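Local coordinates for purine nucleosidase, (IunH-1) (Sulfolobus solfataricus, PDB 3T8J), which belongs to the nucleoside hydrolase family and carries a bound sodium ion beside a central mixed beta sheet flanked by helices, at residues 142-156 / 180-192. Numbering follows the deposited sequence.
Sequences KKVWVMGGAVFGIGN and FDITMIPWDVIIN
D188 takes two backbone N-H groups of the A150-G153 turn, V151 and F152, and that of I154 just beyond it. OD1 receives V151 N on its syn lone pair, while OD2 accepts both F152 N (2.7 Å) and I154 N (3.2 Å), which arrive from opposite faces of the carboxylate plane. Three bonds fix the rotation of this buried carboxylate; a chi1 of 51° tucks CG between the backbone N and C and aims the group at the turn. Beside it the W187 indole is sandwiched: N156 lays CB and ND2 over one face, CB 3.8 Å from the centroid of the five-membered ring in a CH-pi contact, and I191 CG2 sits over the opposite face, toward the rim. The buried I154 O lies at the ring edge, 3.3 Å from W187 CD1. N156 OD1 is hydrogen-bonded to F163 N. The loop after strand 141-147 and helix 187-190 after strand 182-185 meet beyond two neighbouring parallel strands of the central sheet in this nucleoside hydrolase fold, joined by a helical crossover; the M147 side chain lies about 7 Å from the sodium ion. Along the strands V144 and V146 pair with I182 and M184 on one face, W145 and M147 with T183 and I185 on the other. At the more open end, a kink at chi2 (71°) carries K143 NZ to T183 OG1 and, in a salt bridge, to OD1 of the exposed D181, each at 2.8 Å; T183 OG1 is also hydrogen-bonded to E290 OE1.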
loop_
_atom_site.group_PDB
_atom_site.type_symbol
_atom_site.label_atom_id
_atom_site.label_comp_id
_atom_site.label_asym_id
_atom_site.label_seq_id
_atom_site.Cartn_x
_atom_site.Cartn_y
_atom_site.Cartn_z
ATOM N N LYS A 142 7.863 -20.870 -26.866
ATOM C CA LYS A 142 9.225 -21.297 -26.559
ATOM C C LYS A 142 9.992 -20.293 -25.697
ATOM O O LYS A 142 10.748 -20.655 -24.794
ATOM C CB LYS A 142 9.974 -21.535 -27.895
ATOM C CG LYS A 142 11.413 -21.925 -27.768
ATOM C CD LYS A 142 12.022 -22.255 -29.116
ATOM C CE LYS A 142 13.472 -22.667 -28.964
ATOM N NZ LYS A 142 13.980 -23.333 -30.178
ATOM N N LYS A 143 9.815 -19.005 -25.983
ATOM C CA LYS A 143 10.649 -17.974 -25.416
ATOM C C LYS A 143 9.911 -16.629 -25.462
ATOM O O LYS A 143 9.252 -16.351 -26.451
ATOM C CB LYS A 143 11.943 -17.866 -26.223
ATOM C CG LYS A 143 12.992 -17.000 -25.631
ATOM C CD LYS A 143 13.605 -17.630 -24.383
ATOM C CE LYS A 143 14.529 -16.652 -23.745
ATOM N NZ LYS A 143 15.319 -17.300 -22.654
ATOM N N VAL A 144 10.027 -15.861 -24.379
ATOM C CA VAL A 144 9.567 -14.452 -24.328
ATOM C C VAL A 144 10.802 -13.590 -24.129
ATOM O O VAL A 144 11.524 -13.725 -23.128
ATOM C CB VAL A 144 8.540 -14.230 -23.221
ATOM C CG1 VAL A 144 8.008 -12.792 -23.259
ATOM C CG2 VAL A 144 7.382 -15.231 -23.385
ATOM N N TRP A 145 11.004 -12.653 -25.065
ATOM C CA TRP A 145 12.091 -11.676 -25.025
ATOM C C TRP A 145 11.488 -10.334 -24.609
ATOM O O TRP A 145 10.709 -9.769 -25.355
ATOM C CB TRP A 145 12.737 -11.570 -26.405
ATOM C CG TRP A 145 13.279 -12.864 -26.977
ATOM C CD1 TRP A 145 12.655 -13.715 -27.867
ATOM C CD2 TRP A 145 14.574 -13.430 -26.737
ATOM N NE1 TRP A 145 13.490 -14.762 -28.180
ATOM C CE2 TRP A 145 14.664 -14.622 -27.487
ATOM C CE3 TRP A 145 15.662 -13.054 -25.938
ATOM C CZ2 TRP A 145 15.796 -15.415 -27.464
ATOM C CZ3 TRP A 145 16.790 -13.856 -25.926
ATOM C CH2 TRP A 145 16.837 -15.030 -26.673
ATOM N N VAL A 146 11.800 -9.896 -23.406
ATOM C CA VAL A 146 11.161 -8.719 -22.797
ATOM C C VAL A 146 12.117 -7.535 -22.782
ATOM O O VAL A 146 13.229 -7.632 -22.246
ATOM C CB VAL A 146 10.728 -9.018 -21.349
ATOM C CG1 VAL A 146 10.182 -7.745 -20.658
ATOM C CG2 VAL A 146 9.661 -10.119 -21.295
ATOM N N MET A 147 11.699 -6.426 -23.393
ATOM C CA MET A 147 12.365 -5.146 -23.134
ATOM C C MET A 147 11.565 -4.545 -21.976
ATOM O O MET A 147 10.354 -4.252 -22.123
ATOM C CB MET A 147 12.329 -4.197 -24.329
ATOM C CG MET A 147 13.225 -2.972 -24.160
ATOM S SD MET A 147 12.494 -1.740 -23.028
ATOM C CE MET A 147 13.915 -1.344 -22.001
ATOM N N GLY A 148 12.197 -4.405 -20.817
ATOM C CA GLY A 148 11.479 -3.842 -19.686
ATOM C C GLY A 148 12.309 -3.771 -18.439
ATOM O O GLY A 148 13.280 -4.487 -18.296
ATOM N N GLY A 149 11.884 -2.900 -17.541
ATOM C CA GLY A 149 12.424 -2.779 -16.219
ATOM C C GLY A 149 13.590 -1.830 -16.059
ATOM O O GLY A 149 14.178 -1.330 -17.038
ATOM N N ALA A 150 13.913 -1.597 -14.797
ATOM C CA ALA A 150 15.078 -0.822 -14.379
ATOM C C ALA A 150 15.633 -1.522 -13.143
ATOM O O ALA A 150 15.068 -1.466 -12.050
ATOM C CB ALA A 150 14.698 0.646 -14.112
ATOM N N VAL A 151 16.719 -2.245 -13.349
ATOM C CA VAL A 151 17.226 -3.157 -12.315
ATOM C C VAL A 151 18.169 -2.471 -11.356
ATOM O O VAL A 151 18.620 -3.090 -10.378
ATOM C CB VAL A 151 17.834 -4.418 -12.939
ATOM C CG1 VAL A 151 16.754 -5.152 -13.760
ATOM C CG2 VAL A 151 19.034 -4.071 -13.813
ATOM N N PHE A 152 18.499 -1.200 -11.613
ATOM C CA PHE A 152 19.198 -0.365 -10.640
ATOM C C PHE A 152 18.318 0.838 -10.252
ATOM O O PHE A 152 18.787 1.832 -9.708
ATOM C CB PHE A 152 20.519 0.102 -11.239
ATOM C CG PHE A 152 21.452 -1.013 -11.596
ATOM C CD1 PHE A 152 22.102 -1.725 -10.602
ATOM C CD2 PHE A 152 21.685 -1.354 -12.922
ATOM C CE1 PHE A 152 22.957 -2.774 -10.939
ATOM C CE2 PHE A 152 22.537 -2.389 -13.255
ATOM C CZ PHE A 152 23.165 -3.089 -12.282
ATOM N N GLY A 153 17.022 0.728 -10.518
ATOM C CA GLY A 153 16.096 1.818 -10.224
ATOM C C GLY A 153 16.372 3.128 -10.949
ATOM O O GLY A 153 16.047 4.178 -10.405
ATOM N N ILE A 154 17.001 3.084 -12.132
ATOM C CA ILE A 154 17.241 4.273 -12.954
ATOM C C ILE A 154 16.192 4.201 -14.063
ATOM O O ILE A 154 16.409 3.572 -15.108
ATOM C CB ILE A 154 18.670 4.340 -13.542
ATOM C CG1 ILE A 154 19.726 4.338 -12.431
ATOM C CG2 ILE A 154 18.797 5.570 -14.454
ATOM C CD1 ILE A 154 19.546 5.378 -11.371
ATOM N N GLY A 155 15.040 4.813 -13.796
ATOM C CA GLY A 155 13.884 4.701 -14.666
ATOM C C GLY A 155 13.822 5.829 -15.700
ATOM O O GLY A 155 14.606 6.767 -15.666
ATOM N N ASN A 156 12.880 5.690 -16.612
ATOM C CA ASN A 156 12.604 6.742 -17.612
ATOM C C ASN A 156 11.257 7.436 -17.419
ATOM O O ASN A 156 11.196 8.672 -17.354
ATOM C CB ASN A 156 12.831 6.259 -19.057
ATOM C CG ASN A 156 11.988 5.060 -19.498
ATOM O OD1 ASN A 156 11.271 4.435 -18.723
ATOM N ND2 ASN A 156 12.081 4.734 -20.793
ATOM N N PHE A 180 6.651 -18.470 -17.976
ATOM C CA PHE A 180 7.286 -18.364 -19.278
ATOM C C PHE A 180 8.817 -18.398 -19.140
ATOM O O PHE A 180 9.365 -18.000 -18.100
ATOM C CB PHE A 180 6.948 -16.993 -19.902
ATOM C CG PHE A 180 5.497 -16.812 -20.345
ATOM C CD1 PHE A 180 5.045 -17.406 -21.518
ATOM C CD2 PHE A 180 4.619 -15.995 -19.630
ATOM C CE1 PHE A 180 3.741 -17.239 -21.922
ATOM C CE2 PHE A 180 3.310 -15.810 -20.069
ATOM C CZ PHE A 180 2.878 -16.425 -21.206
ATOM N N ASP A 181 9.507 -18.781 -20.211
ATOM C CA ASP A 181 10.965 -18.694 -20.317
ATOM C C ASP A 181 11.290 -17.271 -20.770
ATOM O O ASP A 181 11.147 -16.986 -21.950
ATOM C CB ASP A 181 11.471 -19.737 -21.318
ATOM C CG ASP A 181 12.986 -19.778 -21.434
ATOM O OD1 ASP A 181 13.657 -18.843 -20.943
ATOM O OD2 ASP A 181 13.529 -20.759 -22.041
ATOM N N ILE A 182 11.693 -16.424 -19.830
ATOM C CA ILE A 182 11.887 -14.980 -20.048
ATOM C C ILE A 182 13.353 -14.615 -20.014
ATOM O O ILE A 182 14.065 -14.984 -19.059
ATOM C CB ILE A 182 11.176 -14.165 -18.947
ATOM C CG1 ILE A 182 9.659 -14.292 -19.063
ATOM C CG2 ILE A 182 11.602 -12.672 -18.999
ATOM C CD1 ILE A 182 8.892 -13.742 -17.840
ATOM N N THR A 183 13.798 -13.859 -21.028
ATOM C CA THR A 183 15.056 -13.135 -20.987
ATOM C C THR A 183 14.683 -11.646 -21.085
ATOM O O THR A 183 13.944 -11.270 -21.974
ATOM C CB THR A 183 16.042 -13.566 -22.100
ATOM O OG1 THR A 183 16.490 -14.911 -21.829
ATOM C CG2 THR A 183 17.247 -12.635 -22.132
ATOM N N MET A 184 15.173 -10.865 -20.125
ATOM C CA MET A 184 14.761 -9.461 -19.915
ATOM C C MET A 184 15.951 -8.530 -20.139
ATOM O O MET A 184 17.034 -8.737 -19.601
ATOM C CB MET A 184 14.253 -9.340 -18.471
ATOM C CG MET A 184 13.929 -8.041 -17.982
ATOM S SD MET A 184 13.611 -8.308 -16.187
ATOM C CE MET A 184 12.290 -7.285 -16.278
ATOM N N ILE A 185 15.717 -7.470 -20.918
ATOM C CA ILE A 185 16.694 -6.437 -21.219
ATOM C C ILE A 185 16.206 -5.129 -20.558
ATOM O O ILE A 185 15.229 -4.533 -21.018
ATOM C CB ILE A 185 16.839 -6.239 -22.757
ATOM C CG1 ILE A 185 17.563 -7.419 -23.460
ATOM C CG2 ILE A 185 17.683 -5.008 -23.089
ATOM C CD1 ILE A 185 16.920 -8.814 -23.329
ATOM N N PRO A 186 16.886 -4.665 -19.498
ATOM C CA PRO A 186 16.427 -3.460 -18.770
ATOM C C PRO A 186 16.839 -2.128 -19.403
ATOM O O PRO A 186 17.897 -2.032 -20.035
ATOM C CB PRO A 186 17.095 -3.596 -17.387
ATOM C CG PRO A 186 17.727 -4.938 -17.369
ATOM C CD PRO A 186 17.957 -5.358 -18.752
ATOM N N TRP A 187 16.015 -1.110 -19.165
ATOM C CA TRP A 187 16.323 0.250 -19.576
ATOM C C TRP A 187 17.675 0.731 -19.066
ATOM O O TRP A 187 18.440 1.370 -19.818
ATOM C CB TRP A 187 15.247 1.185 -19.039
ATOM C CG TRP A 187 15.526 2.662 -19.304
ATOM C CD1 TRP A 187 15.976 3.597 -18.407
ATOM C CD2 TRP A 187 15.387 3.328 -20.550
ATOM N NE1 TRP A 187 16.134 4.821 -19.034
ATOM C CE2 TRP A 187 15.767 4.678 -20.347
ATOM C CE3 TRP A 187 14.959 2.928 -21.819
ATOM C CZ2 TRP A 187 15.733 5.632 -21.380
ATOM C CZ3 TRP A 187 14.935 3.886 -22.838
ATOM C CH2 TRP A 187 15.306 5.207 -22.601
ATOM N N ASP A 188 17.975 0.476 -17.793
ATOM C CA ASP A 188 19.189 1.016 -17.190
ATOM C C ASP A 188 20.452 0.212 -17.488
ATOM O O ASP A 188 21.535 0.523 -16.971
ATOM C CB ASP A 188 19.011 1.367 -15.705
ATOM C CG ASP A 188 18.411 0.258 -14.875
ATOM O OD1 ASP A 188 18.237 -0.894 -15.371
ATOM O OD2 ASP A 188 18.118 0.560 -13.673
ATOM N N VAL A 189 20.302 -0.783 -18.369
ATOM C CA VAL A 189 21.415 -1.428 -19.041
ATOM C C VAL A 189 21.583 -0.810 -20.446
ATOM O O VAL A 189 22.681 -0.390 -20.816
ATOM C CB VAL A 189 21.197 -2.959 -19.099
ATOM C CG1 VAL A 189 22.174 -3.628 -20.084
ATOM C CG2 VAL A 189 21.293 -3.546 -17.691
ATOM N N ILE A 190 20.508 -0.736 -21.218
ATOM C CA ILE A 190 20.635 -0.283 -22.613
ATOM C C ILE A 190 21.093 1.186 -22.717
ATOM O O ILE A 190 21.745 1.521 -23.706
ATOM C CB ILE A 190 19.370 -0.548 -23.478
ATOM C CG1 ILE A 190 18.198 0.290 -23.026
ATOM C CG2 ILE A 190 19.016 -2.028 -23.497
ATOM C CD1 ILE A 190 18.113 1.624 -23.813
ATOM N N ILE A 191 20.819 2.023 -21.704
ATOM C CA ILE A 191 21.262 3.432 -21.757
ATOM C C ILE A 191 22.772 3.596 -21.676
ATOM O O ILE A 191 23.284 4.678 -21.937
ATOM C CB ILE A 191 20.583 4.358 -20.688
ATOM C CG1 ILE A 191 20.902 3.901 -19.261
ATOM C CG2 ILE A 191 19.079 4.453 -20.963
ATOM C CD1 ILE A 191 20.239 4.769 -18.166
ATOM N N ASN A 192 23.497 2.530 -21.327
ATOM C CA ASN A 192 24.967 2.553 -21.378
ATOM C C ASN A 192 25.551 2.466 -22.797
ATOM O O ASN A 192 26.767 2.597 -22.972
ATOM C CB ASN A 192 25.541 1.397 -20.536
ATOM C CG ASN A 192 25.166 1.494 -19.067
ATOM O OD1 ASN A 192 24.989 2.588 -18.526
ATOM N ND2 ASN A 192 25.066 0.340 -18.406
#